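Local structure of terminal oxygenase component of carbazole (Janthinobacterium sp., 7BUG) at residues 92-97 and 106-111. The protein serves as the terminal oxygenase of carbazole 1,9a-dioxygenase, adding dioxygen at the angular C-9a and adjacent C-1 positions of carbazole. Numbering follows the deposited sequence.
With FES (Fe2/s2 (inorganic) cluster), chain D.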
loop_
_atom_site.group_PDB
_atom_site.type_symbol
_atom_site.label_atom_id
_atom_site.label_comp_id
_atom_site.label_asym_id
_atom_site.label_seq_id
_atom_site.Cartn_x
_atom_site.Cartn_y
_atom_site.Cartn_z
ATOM N N TYR A 92 1.850 1.253 -29.351
ATOM C CA TYR A 92 1.916 2.695 -29.062
ATOM C C TYR A 92 2.448 3.435 -30.300
ATOM O O TYR A 92 1.752 4.309 -30.804
ATOM C CB TYR A 92 2.718 2.917 -27.793
ATOM C CG TYR A 92 2.459 4.213 -27.041
ATOM C CD1 TYR A 92 1.627 5.211 -27.513
ATOM C CD2 TYR A 92 3.155 4.462 -25.859
ATOM C CE1 TYR A 92 1.418 6.391 -26.810
ATOM C CE2 TYR A 92 3.001 5.655 -25.166
ATOM C CZ TYR A 92 2.134 6.628 -25.641
ATOM O OH TYR A 92 1.891 7.810 -24.972
ATOM N N HIS A 93 3.694 3.152 -30.694
ATOM C CA HIS A 93 4.304 3.834 -31.861
ATOM C C HIS A 93 4.761 2.799 -32.875
ATOM O O HIS A 93 5.535 3.138 -33.726
ATOM C CB HIS A 93 5.433 4.795 -31.493
ATOM C CG HIS A 93 5.143 5.612 -30.288
ATOM N ND1 HIS A 93 5.349 5.143 -28.998
ATOM C CD2 HIS A 93 4.722 6.892 -30.180
ATOM C CE1 HIS A 93 4.982 6.100 -28.151
ATOM N NE2 HIS A 93 4.607 7.192 -28.848
ATOM N N ALA A 94 4.314 1.573 -32.738
ATOM C CA ALA A 94 4.503 0.531 -33.772
ATOM C C ALA A 94 5.971 0.167 -34.003
ATOM O O ALA A 94 6.292 -0.380 -35.110
ATOM C CB ALA A 94 3.839 0.920 -35.074
ATOM N N TRP A 95 6.831 0.287 -32.995
ATOM C CA TRP A 95 8.129 -0.414 -33.037
ATOM C C TRP A 95 7.863 -1.905 -33.147
ATOM O O TRP A 95 7.099 -2.504 -32.390
ATOM C CB TRP A 95 9.011 -0.102 -31.831
ATOM C CG TRP A 95 9.509 1.295 -31.763
ATOM C CD1 TRP A 95 8.910 2.447 -32.182
ATOM C CD2 TRP A 95 10.750 1.671 -31.165
ATOM N NE1 TRP A 95 9.718 3.522 -31.910
ATOM C CE2 TRP A 95 10.836 3.075 -31.268
ATOM C CE3 TRP A 95 11.756 0.955 -30.513
ATOM C CZ2 TRP A 95 11.917 3.776 -30.730
ATOM C CZ3 TRP A 95 12.849 1.660 -30.029
ATOM C CH2 TRP A 95 12.912 3.046 -30.147
ATOM N N THR A 96 8.468 -2.563 -34.142
ATOM C CA THR A 96 8.186 -3.958 -34.488
ATOM C C THR A 96 9.435 -4.814 -34.278
ATOM O O THR A 96 10.522 -4.474 -34.821
ATOM C CB THR A 96 7.711 -4.019 -35.938
ATOM O OG1 THR A 96 6.503 -3.248 -36.004
ATOM C CG2 THR A 96 7.446 -5.441 -36.382
ATOM N N TYR A 97 9.261 -5.919 -33.557
ATOM C CA TYR A 97 10.354 -6.803 -33.115
ATOM C C TYR A 97 10.162 -8.207 -33.683
ATOM O O TYR A 97 9.056 -8.726 -33.761
ATOM C CB TYR A 97 10.389 -6.859 -31.597
ATOM C CG TYR A 97 10.456 -5.496 -30.944
ATOM C CD1 TYR A 97 11.684 -4.909 -30.684
ATOM C CD2 TYR A 97 9.316 -4.871 -30.475
ATOM C CE1 TYR A 97 11.780 -3.705 -30.022
ATOM C CE2 TYR A 97 9.389 -3.650 -29.830
ATOM C CZ TYR A 97 10.628 -3.072 -29.590
ATOM O OH TYR A 97 10.644 -1.904 -28.864
ATOM N N ASP A 106 11.443 -3.002 -37.906
ATOM C CA ASP A 106 10.552 -2.065 -38.631
ATOM C C ASP A 106 9.988 -1.111 -37.573
ATOM O O ASP A 106 9.856 -1.504 -36.408
ATOM C CB ASP A 106 9.441 -2.786 -39.385
ATOM C CG ASP A 106 9.894 -3.397 -40.700
ATOM O OD1 ASP A 106 10.177 -2.598 -41.642
ATOM O OD2 ASP A 106 9.949 -4.674 -40.783
ATOM N N ILE A 107 9.634 0.081 -38.001
ATOM C CA ILE A 107 8.791 0.977 -37.162
ATOM C C ILE A 107 7.692 1.567 -38.033
ATOM O O ILE A 107 8.028 2.362 -38.945
ATOM C CB ILE A 107 9.593 2.089 -36.472
ATOM C CG1 ILE A 107 10.756 1.558 -35.640
ATOM C CG2 ILE A 107 8.642 2.962 -35.626
ATOM C CD1 ILE A 107 11.664 2.605 -35.094
ATOM N N LEU A 108 6.436 1.190 -37.826
ATOM C CA LEU A 108 5.374 1.571 -38.790
ATOM C C LEU A 108 5.203 3.083 -38.841
ATOM O O LEU A 108 4.888 3.614 -39.910
ATOM C CB LEU A 108 4.038 0.880 -38.517
ATOM C CG LEU A 108 4.057 -0.649 -38.410
ATOM C CD1 LEU A 108 2.641 -1.193 -38.426
ATOM C CD2 LEU A 108 4.899 -1.332 -39.455
ATOM N N THR A 109 5.389 3.784 -37.715
ATOM C CA THR A 109 5.208 5.244 -37.643
ATOM C C THR A 109 6.372 6.018 -38.243
ATOM O O THR A 109 6.216 7.234 -38.399
ATOM C CB THR A 109 5.011 5.653 -36.178
ATOM O OG1 THR A 109 6.141 5.227 -35.387
ATOM C CG2 THR A 109 3.696 5.116 -35.664
ATOM N N ASN A 110 7.485 5.379 -38.562
ATOM C CA ASN A 110 8.644 6.067 -39.172
ATOM C C ASN A 110 9.555 5.040 -39.820
ATOM O O ASN A 110 10.501 4.536 -39.234
ATOM C CB ASN A 110 9.424 6.940 -38.204
ATOM C CG ASN A 110 10.562 7.637 -38.935
ATOM O OD1 ASN A 110 10.660 7.479 -40.163
ATOM N ND2 ASN A 110 11.474 8.286 -38.187
ATOM N N PRO A 111 9.264 4.644 -41.072
ATOM C CA PRO A 111 10.070 3.614 -41.727
ATOM C C PRO A 111 11.502 4.068 -42.089
ATOM O O PRO A 111 12.310 3.240 -42.577
ATOM C CB PRO A 111 9.206 3.248 -42.936
ATOM C CG PRO A 111 8.474 4.492 -43.242
ATOM C CD PRO A 111 8.128 5.092 -41.878
HETATM FE FE1 FES D . 6.387 0.923 -27.927
HETATM FE FE2 FES D . 6.595 3.569 -28.447
HETATM S S1 FES D . 6.599 1.876 -29.913
HETATM S S2 FES D . 6.331 2.605 -26.440
#
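The Trp95 indole takes Ile107 over one face: Ile107 CD1 sits 3.9 Å from the centroid of the Trp95 five-membered ring and 9° off its normal, a CH-pi contact, while the carbonyl O of His93 lies at the indole edge. The His93 imidazole has cluster sulfur S1 at its edge, near the ring plane, and Tyr92 CD1 over one face, offset toward the rim; His93 CE1 in turn lies over the centre of the Tyr92 ring. His93 ND1 binds FE2 at 2.1 Å, and NE2 is hydrogen-bonded to Asp180 of the second subunit. Ile107 CG2 adds a 3.5 Å approach to Trp95 CD1. Trp95 CG and Ile107 CG1 are both anti to their carbonyl carbons, and the two side chains, from a non-hydrogen-bonded antiparallel pair, lie side by side on the same face of the sheet. Trp95 CD1 also reaches to 3.3 Å from S1, and His71 stacks on the indole. With an alanine in place of Trp95, Ile107 CD1 and the His71 ring would probably lose the aromatic group each packs against, and a gap would open beside S1. The backbone of His93 is gripped too: Thr109 OG1 donates to His93 O at 2.7 Å, tilted from the carbonyl plane. Leu108 N donates to Ala94 O at 3.1 Å from above the carbonyl plane, with a nearly straight N-H (163°), and the CB atoms of Ala94 and Leu108 press to 3.4 Å, closer than usual carbon contact. Thr96 N donates to Asp106 O at 2.9 Å, a single bond within this hydrogen-bonded antiparallel pair. Asp106 OD2 turns to Gly244 N of the second subunit, placing this edge at the subunit interface. The hairpin of 95-98 and 104-107 belongs to the cluster-binding subdomain of a Rieske [2Fe-2S] domain, where two histidines, here His71 and His93, ligate one iron.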